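Side-chain contacts in response regulator (Pseudomonas putida, PDB 3HDV), which is the receiver domain of a response regulator and probably takes up a phosphoryl group in two-component signalling: residues 24-29 against 112-117; 42-47 against 71-76. All blocks are in the same frame, centred on the assembly; numbering follows the deposited sequence.

Interaction 1 of 2, residues 24-29 against 112-117; sequences ILYLKS and VDLGKL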
ATOM      1  N   ILE B  24      -4.675  -1.118   1.453  1.00 27.69           N
ATOM      2  CA  ILE B  24      -5.936  -1.534   0.783  1.00 28.11           C
ATOM      3  C   ILE B  24      -5.661  -2.643  -0.263  1.00 29.55           C
ATOM      4  O   ILE B  24      -6.396  -3.642  -0.333  1.00 29.37           O
ATOM      5  CB  ILE B  24      -6.651  -0.354   0.147  1.00 27.33           C
ATOM      6  CG1 ILE B  24      -7.203   0.532   1.265  1.00 23.95           C
ATOM      7  CG2 ILE B  24      -7.717  -0.880  -0.807  1.00 27.87           C
ATOM      8  CD1 ILE B  24      -7.736   1.911   0.782  1.00 29.33           C
ATOM      9  N   LEU B  25      -4.603  -2.451  -1.056  1.00 28.84           N
ATOM     10  CA  LEU B  25      -4.191  -3.451  -2.035  1.00 30.62           C
ATOM     11  C   LEU B  25      -3.852  -4.807  -1.359  1.00 31.02           C
ATOM     12  O   LEU B  25      -4.220  -5.871  -1.855  1.00 31.86           O
ATOM     13  CB  LEU B  25      -2.977  -2.953  -2.837  1.00 29.64           C
ATOM     14  CG  LEU B  25      -2.402  -3.962  -3.832  1.00 30.37           C
ATOM     15  CD1 LEU B  25      -3.450  -4.270  -4.930  1.00 27.79           C
ATOM     16  CD2 LEU B  25      -1.085  -3.427  -4.425  1.00 28.73           C
ATOM     17  N   TYR B  26      -3.108  -4.758  -0.264  1.00 31.43           N
ATOM     18  CA  TYR B  26      -2.722  -5.966   0.436  1.00 31.79           C
ATOM     19  C   TYR B  26      -3.980  -6.686   0.909  1.00 32.70           C
ATOM     20  O   TYR B  26      -4.129  -7.883   0.646  1.00 31.63           O
ATOM     21  CB  TYR B  26      -1.748  -5.680   1.583  1.00 32.80           C
ATOM     22  CG  TYR B  26      -1.188  -6.942   2.227  1.00 35.95           C
ATOM     23  CD1 TYR B  26      -0.079  -7.596   1.668  1.00 38.49           C
ATOM     24  CD2 TYR B  26      -1.785  -7.502   3.367  1.00 35.16           C
ATOM     25  CE1 TYR B  26       0.430  -8.791   2.237  1.00 40.35           C
ATOM     26  CE2 TYR B  26      -1.291  -8.694   3.951  1.00 38.94           C
ATOM     27  CZ  TYR B  26      -0.181  -9.326   3.377  1.00 41.03           C
ATOM     28  OH  TYR B  26       0.337 -10.480   3.960  1.00 42.19           O
ATOM     29  N   LEU B  27      -4.893  -5.965   1.573  1.00 31.84           N
ATOM     30  CA  LEU B  27      -6.171  -6.560   2.029  1.00 31.89           C
ATOM     31  C   LEU B  27      -6.968  -7.160   0.893  1.00 32.81           C
ATOM     32  O   LEU B  27      -7.403  -8.323   0.971  1.00 31.80           O
ATOM     33  CB  LEU B  27      -7.017  -5.547   2.818  1.00 31.56           C
ATOM     34  CG  LEU B  27      -6.371  -5.160   4.152  1.00 30.34           C
ATOM     35  CD1 LEU B  27      -7.044  -3.898   4.778  1.00 30.23           C
ATOM     36  CD2 LEU B  27      -6.431  -6.347   5.142  1.00 28.08           C
ATOM     37  N   LYS B  28      -7.144  -6.382  -0.173  1.00 33.60           N
ATOM     38  CA  LYS B  28      -7.801  -6.893  -1.397  1.00 35.23           C
ATOM     39  C   LYS B  28      -7.077  -8.095  -2.056  1.00 35.26           C
ATOM     40  O   LYS B  28      -7.736  -9.071  -2.450  1.00 36.30           O
ATOM     41  CB  LYS B  28      -8.170  -5.764  -2.384  1.00 34.48           C
ATOM     42  CG  LYS B  28      -9.161  -4.675  -1.768  1.00 36.64           C
ATOM     43  CD  LYS B  28      -9.672  -3.738  -2.899  1.00 36.48           C
ATOM     44  CE  LYS B  28     -10.618  -2.694  -2.434  1.00 38.81           C
ATOM     45  NZ  LYS B  28     -11.057  -1.792  -3.585  1.00 41.22           N
ATOM     46  N   SER B  29      -5.749  -8.078  -2.123  1.00 35.84           N
ATOM     47  CA  SER B  29      -5.004  -9.225  -2.703  1.00 36.22           C
ATOM     48  C   SER B  29      -5.242 -10.515  -1.906  1.00 38.67           C
ATOM     49  O   SER B  29      -5.022 -11.606  -2.435  1.00 37.95           O
ATOM     50  CB  SER B  29      -3.497  -8.964  -2.798  1.00 35.48           C
ATOM     51  OG  SER B  29      -2.888  -9.079  -1.535  1.00 33.17           O
ATOM     52  N   VAL B 112       4.988  -2.480   9.394  1.00 33.56           N
ATOM     53  CA  VAL B 112       4.020  -3.413   9.907  1.00 33.92           C
ATOM     54  C   VAL B 112       4.417  -4.828   9.526  1.00 34.39           C
ATOM     55  O   VAL B 112       4.955  -5.074   8.427  1.00 34.00           O
ATOM     56  CB  VAL B 112       2.562  -3.078   9.418  1.00 34.40           C
ATOM     57  CG1 VAL B 112       2.467  -3.146   7.858  1.00 32.92           C
ATOM     58  CG2 VAL B 112       1.496  -3.985  10.124  1.00 32.02           C
ATOM     59  N   ASP B 113       4.186  -5.741  10.465  1.00 35.59           N
ATOM     60  CA  ASP B 113       4.277  -7.172  10.207  1.00 36.98           C
ATOM     61  C   ASP B 113       2.944  -7.651   9.607  1.00 36.22           C
ATOM     62  O   ASP B 113       1.916  -7.845  10.289  1.00 35.27           O
ATOM     63  CB  ASP B 113       4.669  -7.871  11.514  1.00 38.81           C
ATOM     64  CG  ASP B 113       4.602  -9.382  11.441  1.00 42.59           C
ATOM     65  OD1 ASP B 113       3.915  -9.964  10.564  1.00 44.93           O
ATOM     66  OD2 ASP B 113       5.213  -9.988  12.341  1.00 48.56           O
ATOM     67  N   LEU B 114       2.962  -7.768   8.285  1.00 36.54           N
ATOM     68  CA  LEU B 114       1.775  -8.054   7.488  1.00 36.65           C
ATOM     69  C   LEU B 114       1.126  -9.409   7.808  1.00 36.73           C
ATOM     70  O   LEU B 114      -0.110  -9.535   7.871  1.00 36.52           O
ATOM     71  CB  LEU B 114       2.129  -7.940   5.998  1.00 36.75           C
ATOM     72  CG  LEU B 114       2.378  -6.502   5.517  1.00 37.50           C
ATOM     73  CD1 LEU B 114       2.838  -6.536   4.086  1.00 37.72           C
ATOM     74  CD2 LEU B 114       1.097  -5.710   5.589  1.00 38.08           C
ATOM     75  N   GLY B 115       1.967 -10.430   8.013  1.00 37.24           N
ATOM     76  CA  GLY B 115       1.460 -11.731   8.353  1.00 36.94           C
ATOM     77  C   GLY B 115       0.719 -11.649   9.668  1.00 37.13           C
ATOM     78  O   GLY B 115      -0.387 -12.184   9.774  1.00 37.38           O
ATOM     79  N   LYS B 116       1.310 -11.004  10.673  1.00 36.56           N
ATOM     80  CA  LYS B 116       0.592 -10.820  11.954  1.00 37.24           C
ATOM     81  C   LYS B 116      -0.681  -9.977  11.785  1.00 36.26           C
ATOM     82  O   LYS B 116      -1.748 -10.288  12.364  1.00 36.22           O
ATOM     83  CB  LYS B 116       1.487 -10.156  12.993  1.00 37.47           C
ATOM     84  CG  LYS B 116       0.825  -9.891  14.376  1.00 39.69           C
ATOM     85  CD  LYS B 116       1.700  -8.910  15.195  1.00 39.54           C
ATOM     86  CE  LYS B 116       1.375  -8.929  16.722  1.00 44.09           C
ATOM     87  NZ  LYS B 116       2.384  -8.083  17.515  1.00 45.15           N
ATOM     88  N   LEU B 117      -0.571  -8.894  11.016  1.00 35.00           N
ATOM     89  CA  LEU B 117      -1.776  -8.074  10.714  1.00 34.12           C
ATOM     90  C   LEU B 117      -2.931  -8.906  10.137  1.00 32.91           C
ATOM     91  O   LEU B 117      -4.069  -8.793  10.587  1.00 31.49           O
ATOM     92  CB  LEU B 117      -1.452  -6.905   9.768  1.00 32.74           C
ATOM     93  CG  LEU B 117      -2.608  -5.945   9.421  1.00 33.57           C
ATOM     94  CD1 LEU B 117      -3.338  -5.291  10.653  1.00 33.26           C
ATOM     95  CD2 LEU B 117      -2.065  -4.816   8.486  1.00 34.97           C
TER
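Leu114 lays its isobutyl end over one face of the Tyr26 ring, and most of the contact lies in this overlap. Its CD1 sits 4.1 Å from the centroid of the Tyr26 ring and 23° off the normal, a CH-pi contact displaced toward the CD1-CE1 side of the ring; CD2 follows along the CD2-CE2 side, 4.1 Å from Tyr26 CD2. Tyr26 CG lies anti to the backbone N (chi1 -173°), which swings the ring across to the other helix and sets its OH 3.7 Å from Leu114 CB. The CheY-like receiver fold places helices 17-29 and 114-124 side by side on one face of the parallel sheet, and Leu27 and Leu117 turn inward there, onto strands 9-13 and 106-109. A leucine in place of Tyr26 would probably leave Leu114 CD1 without its aromatic face and open a gap beside Leu114 CB. Packing thins beyond the hydroxyl, where exposed Gly115 makes only a loose approach, its N 4.4 Å from Tyr26 OH. Farther from Tyr26, Asp113 N-caps helix 114-124, its OD1 taking Lys116 N at 2.8 Å from above the carboxylate plane. A second subunit packs its Leu25 on Tyr26 and its Glu21 on Leu114.

Interaction 2 of 2, residues 42-47 against 71-76; sequences EARLYL and IRTIRA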
ATOM      1  N   GLU B  42     -12.853  12.103   7.790  1.00 32.17           N
ATOM      2  CA  GLU B  42     -13.306  11.169   6.783  1.00 32.37           C
ATOM      3  C   GLU B  42     -13.594   9.801   7.383  1.00 32.21           C
ATOM      4  O   GLU B  42     -14.541   9.121   6.948  1.00 32.13           O
ATOM      5  CB  GLU B  42     -12.306  11.045   5.644  1.00 33.76           C
ATOM      6  CG  GLU B  42     -12.880  11.237   4.287  1.00 38.54           C
ATOM      7  CD  GLU B  42     -12.149  10.443   3.214  1.00 44.69           C
ATOM      8  OE1 GLU B  42     -10.918  10.460   3.213  1.00 40.07           O
ATOM      9  OE2 GLU B  42     -12.827   9.770   2.387  1.00 49.99           O
ATOM     10  N   ALA B  43     -12.821   9.393   8.396  1.00 31.13           N
ATOM     11  CA  ALA B  43     -13.096   8.113   9.079  1.00 30.12           C
ATOM     12  C   ALA B  43     -14.506   8.130   9.683  1.00 30.40           C
ATOM     13  O   ALA B  43     -15.230   7.152   9.550  1.00 29.03           O
ATOM     14  CB  ALA B  43     -12.069   7.793  10.207  1.00 27.48           C
ATOM     15  N   ARG B  44     -14.860   9.204  10.407  1.00 32.12           N
ATOM     16  CA  ARG B  44     -16.174   9.286  11.084  1.00 34.01           C
ATOM     17  C   ARG B  44     -17.330   9.294  10.023  1.00 35.12           C
ATOM     18  O   ARG B  44     -18.339   8.603  10.175  1.00 37.27           O
ATOM     19  CB  ARG B  44     -16.228  10.506  12.013  1.00 34.44           C
ATOM     20  CG  ARG B  44     -15.521  10.306  13.345  1.00 36.24           C
ATOM     21  CD  ARG B  44     -15.733  11.515  14.273  1.00 35.18           C
ATOM     22  NE  ARG B  44     -15.015  12.650  13.739  1.00 38.82           N
ATOM     23  CZ  ARG B  44     -13.837  13.057  14.201  1.00 38.82           C
ATOM     24  NH1 ARG B  44     -13.250  12.434  15.222  1.00 37.23           N
ATOM     25  NH2 ARG B  44     -13.240  14.073  13.618  1.00 39.32           N
ATOM     26  N   LEU B  45     -17.129   9.986   8.913  1.00 35.28           N
ATOM     27  CA  LEU B  45     -18.069   9.905   7.784  1.00 36.49           C
ATOM     28  C   LEU B  45     -18.313   8.488   7.277  1.00 37.02           C
ATOM     29  O   LEU B  45     -19.467   8.059   7.167  1.00 37.06           O
ATOM     30  CB  LEU B  45     -17.622  10.805   6.638  1.00 35.66           C
ATOM     31  CG  LEU B  45     -17.726  12.302   6.957  1.00 36.80           C
ATOM     32  CD1 LEU B  45     -17.112  13.094   5.821  1.00 33.54           C
ATOM     33  CD2 LEU B  45     -19.230  12.698   7.170  1.00 38.17           C
ATOM     34  N   TYR B  46     -17.230   7.777   6.945  1.00 36.24           N
ATOM     35  CA  TYR B  46     -17.326   6.436   6.440  1.00 35.41           C
ATOM     36  C   TYR B  46     -18.112   5.568   7.425  1.00 35.57           C
ATOM     37  O   TYR B  46     -19.025   4.819   7.034  1.00 32.82           O
ATOM     38  CB  TYR B  46     -15.924   5.829   6.185  1.00 36.26           C
ATOM     39  CG  TYR B  46     -15.706   5.517   4.730  1.00 36.03           C
ATOM     40  CD1 TYR B  46     -16.614   4.727   4.078  1.00 32.97           C
ATOM     41  CD2 TYR B  46     -14.637   6.046   3.995  1.00 34.41           C
ATOM     42  CE1 TYR B  46     -16.487   4.410   2.742  1.00 38.50           C
ATOM     43  CE2 TYR B  46     -14.489   5.711   2.601  1.00 34.26           C
ATOM     44  CZ  TYR B  46     -15.431   4.878   2.017  1.00 37.76           C
ATOM     45  OH  TYR B  46     -15.438   4.500   0.676  1.00 42.52           O
ATOM     46  N   LEU B  47     -17.750   5.681   8.703  1.00 34.97           N
ATOM     47  CA  LEU B  47     -18.402   4.894   9.749  1.00 36.41           C
ATOM     48  C   LEU B  47     -19.915   5.167   9.826  1.00 37.54           C
ATOM     49  O   LEU B  47     -20.705   4.234   9.983  1.00 37.90           O
ATOM     50  CB  LEU B  47     -17.750   5.130  11.110  1.00 35.36           C
ATOM     51  CG  LEU B  47     -16.318   4.580  11.259  1.00 35.81           C
ATOM     52  CD1 LEU B  47     -15.738   5.032  12.581  1.00 36.43           C
ATOM     53  CD2 LEU B  47     -16.296   3.082  11.140  1.00 31.25           C
ATOM     54  N   ILE B  71     -10.051   7.528  17.909  1.00 32.54           N
ATOM     55  CA  ILE B  71     -10.490   6.412  18.719  1.00 32.98           C
ATOM     56  C   ILE B  71     -11.381   6.838  19.898  1.00 33.70           C
ATOM     57  O   ILE B  71     -12.415   6.225  20.151  1.00 33.37           O
ATOM     58  CB  ILE B  71      -9.261   5.530  19.207  1.00 32.24           C
ATOM     59  CG1 ILE B  71      -8.560   4.951  17.970  1.00 31.76           C
ATOM     60  CG2 ILE B  71      -9.726   4.436  20.155  1.00 32.14           C
ATOM     61  CD1 ILE B  71      -7.185   4.291  18.230  1.00 31.10           C
ATOM     62  N   ARG B  72     -10.981   7.879  20.606  1.00 35.55           N
ATOM     63  CA  ARG B  72     -11.792   8.412  21.698  1.00 37.87           C
ATOM     64  C   ARG B  72     -13.192   8.800  21.234  1.00 38.08           C
ATOM     65  O   ARG B  72     -14.171   8.456  21.881  1.00 38.99           O
ATOM     66  CB  ARG B  72     -11.135   9.657  22.290  1.00 38.30           C
ATOM     67  CG  ARG B  72     -10.232   9.400  23.452  1.00 41.86           C
ATOM     68  CD  ARG B  72      -9.260  10.560  23.516  1.00 43.72           C
ATOM     69  NE  ARG B  72      -8.256  10.362  24.538  1.00 45.24           N
ATOM     70  CZ  ARG B  72      -7.154  11.096  24.644  1.00 46.59           C
ATOM     71  NH1 ARG B  72      -6.920  12.072  23.778  1.00 47.16           N
ATOM     72  NH2 ARG B  72      -6.293  10.848  25.621  1.00 46.45           N
ATOM     73  N   THR B  73     -13.306   9.498  20.112  1.00 38.42           N
ATOM     74  CA  THR B  73     -14.669   9.853  19.658  1.00 39.18           C
ATOM     75  C   THR B  73     -15.472   8.626  19.243  1.00 40.30           C
ATOM     76  O   THR B  73     -16.716   8.595  19.421  1.00 40.51           O
ATOM     77  CB  THR B  73     -14.692  10.869  18.530  1.00 38.55           C
ATOM     78  OG1 THR B  73     -14.156  10.297  17.329  1.00 38.50           O
ATOM     79  CG2 THR B  73     -13.955  12.126  18.930  1.00 37.96           C
ATOM     80  N   ILE B  74     -14.794   7.616  18.665  1.00 39.45           N
ATOM     81  CA  ILE B  74     -15.494   6.378  18.318  1.00 38.94           C
ATOM     82  C   ILE B  74     -16.065   5.696  19.579  1.00 39.58           C
ATOM     83  O   ILE B  74     -17.205   5.270  19.591  1.00 39.11           O
ATOM     84  CB  ILE B  74     -14.643   5.393  17.460  1.00 38.63           C
ATOM     85  CG1 ILE B  74     -14.367   5.998  16.086  1.00 38.83           C
ATOM     86  CG2 ILE B  74     -15.375   4.051  17.292  1.00 36.98           C
ATOM     87  CD1 ILE B  74     -13.253   5.296  15.297  1.00 37.15           C
ATOM     88  N   ARG B  75     -15.266   5.610  20.634  1.00 39.61           N
ATOM     89  CA  ARG B  75     -15.676   4.907  21.831  1.00 41.08           C
ATOM     90  C   ARG B  75     -16.784   5.644  22.579  1.00 42.44           C
ATOM     91  O   ARG B  75     -17.430   5.062  23.440  1.00 42.82           O
ATOM     92  CB  ARG B  75     -14.466   4.650  22.781  1.00 41.08           C
ATOM     93  CG  ARG B  75     -13.420   3.682  22.225  1.00 39.49           C
ATOM     94  CD  ARG B  75     -13.983   2.306  21.985  1.00 38.81           C
ATOM     95  NE  ARG B  75     -12.931   1.386  21.544  1.00 39.87           N
ATOM     96  CZ  ARG B  75     -13.011   0.611  20.475  1.00 39.84           C
ATOM     97  NH1 ARG B  75     -14.122   0.628  19.730  1.00 34.04           N
ATOM     98  NH2 ARG B  75     -11.984  -0.199  20.151  1.00 35.18           N
ATOM     99  N   ALA B  76     -16.956   6.929  22.276  1.00 44.15           N
ATOM    100  CA  ALA B  76     -18.024   7.738  22.863  1.00 46.07           C
ATOM    101  C   ALA B  76     -19.277   7.776  21.961  1.00 47.14           C
ATOM    102  O   ALA B  76     -20.245   8.407  22.322  1.00 48.53           O
ATOM    103  CB  ALA B  76     -17.506   9.180  23.143  1.00 45.08           C
TER
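Two neighbouring helices on one face of the receiver-domain sheet, 40-49 and 67-75, meet here through one polar and one apolar pair, in the alternating alpha/beta fold of the CheY family. The apolar pair lies deeper: Leu47 CD1 touches Ile74 CD1 at 3.7 Å, with Ile74 CG1 close behind, the two side chains crossing at about a right angle. Beneath them is strand 53-58, where Leu47 rests on Ile53 and Ile74 on Met56. Nearer the surface, Arg44 reaches across to Thr73. Its chain bends at chi3 (-69°), turning the guanidinium so that an edge faces the threonine, while Arg44 CD passes 3.6 Å from Thr73 OG1. Salt bridges from Arg44 NH2 to Glu65 and Glu41 hold the other end of the group and probably help fix its rotation. Thr73 OG1 lies between its own backbone N and carbonyl carbon, where it also hydrogen-bonds to Leu70 O one turn back in its helix. The same oxygen thus serves both the helix backbone and the arginine. Arg44 NH1 donates to Thr73 OG1 over 3.1 Å, somewhat bent at 154°, with the oxygen only 8° out of the guanidinium plane.

Overall arrangement
From the N terminus, strand 9-13 leads into helix 17-29, whose later part carries the first half of interaction 1. Strand 33-37 and helix 40-49 follow, and interaction 2 closes its shorter loop when helix 67-75 returns beside helix 40-49, with strand 53-58 between them in sequence. The chain then adds strand 83-88, helix 93-101 and strand 106-109 before segment 112-117 closes the long loop of interaction 1, so interaction 2 nests inside it. The two pairs of helices lie on opposite sides of the chain's centre, with the five-stranded parallel sheet between them; their centres are 22 Å apart and their nearest atoms about 8 Å, so the two contacts do not touch.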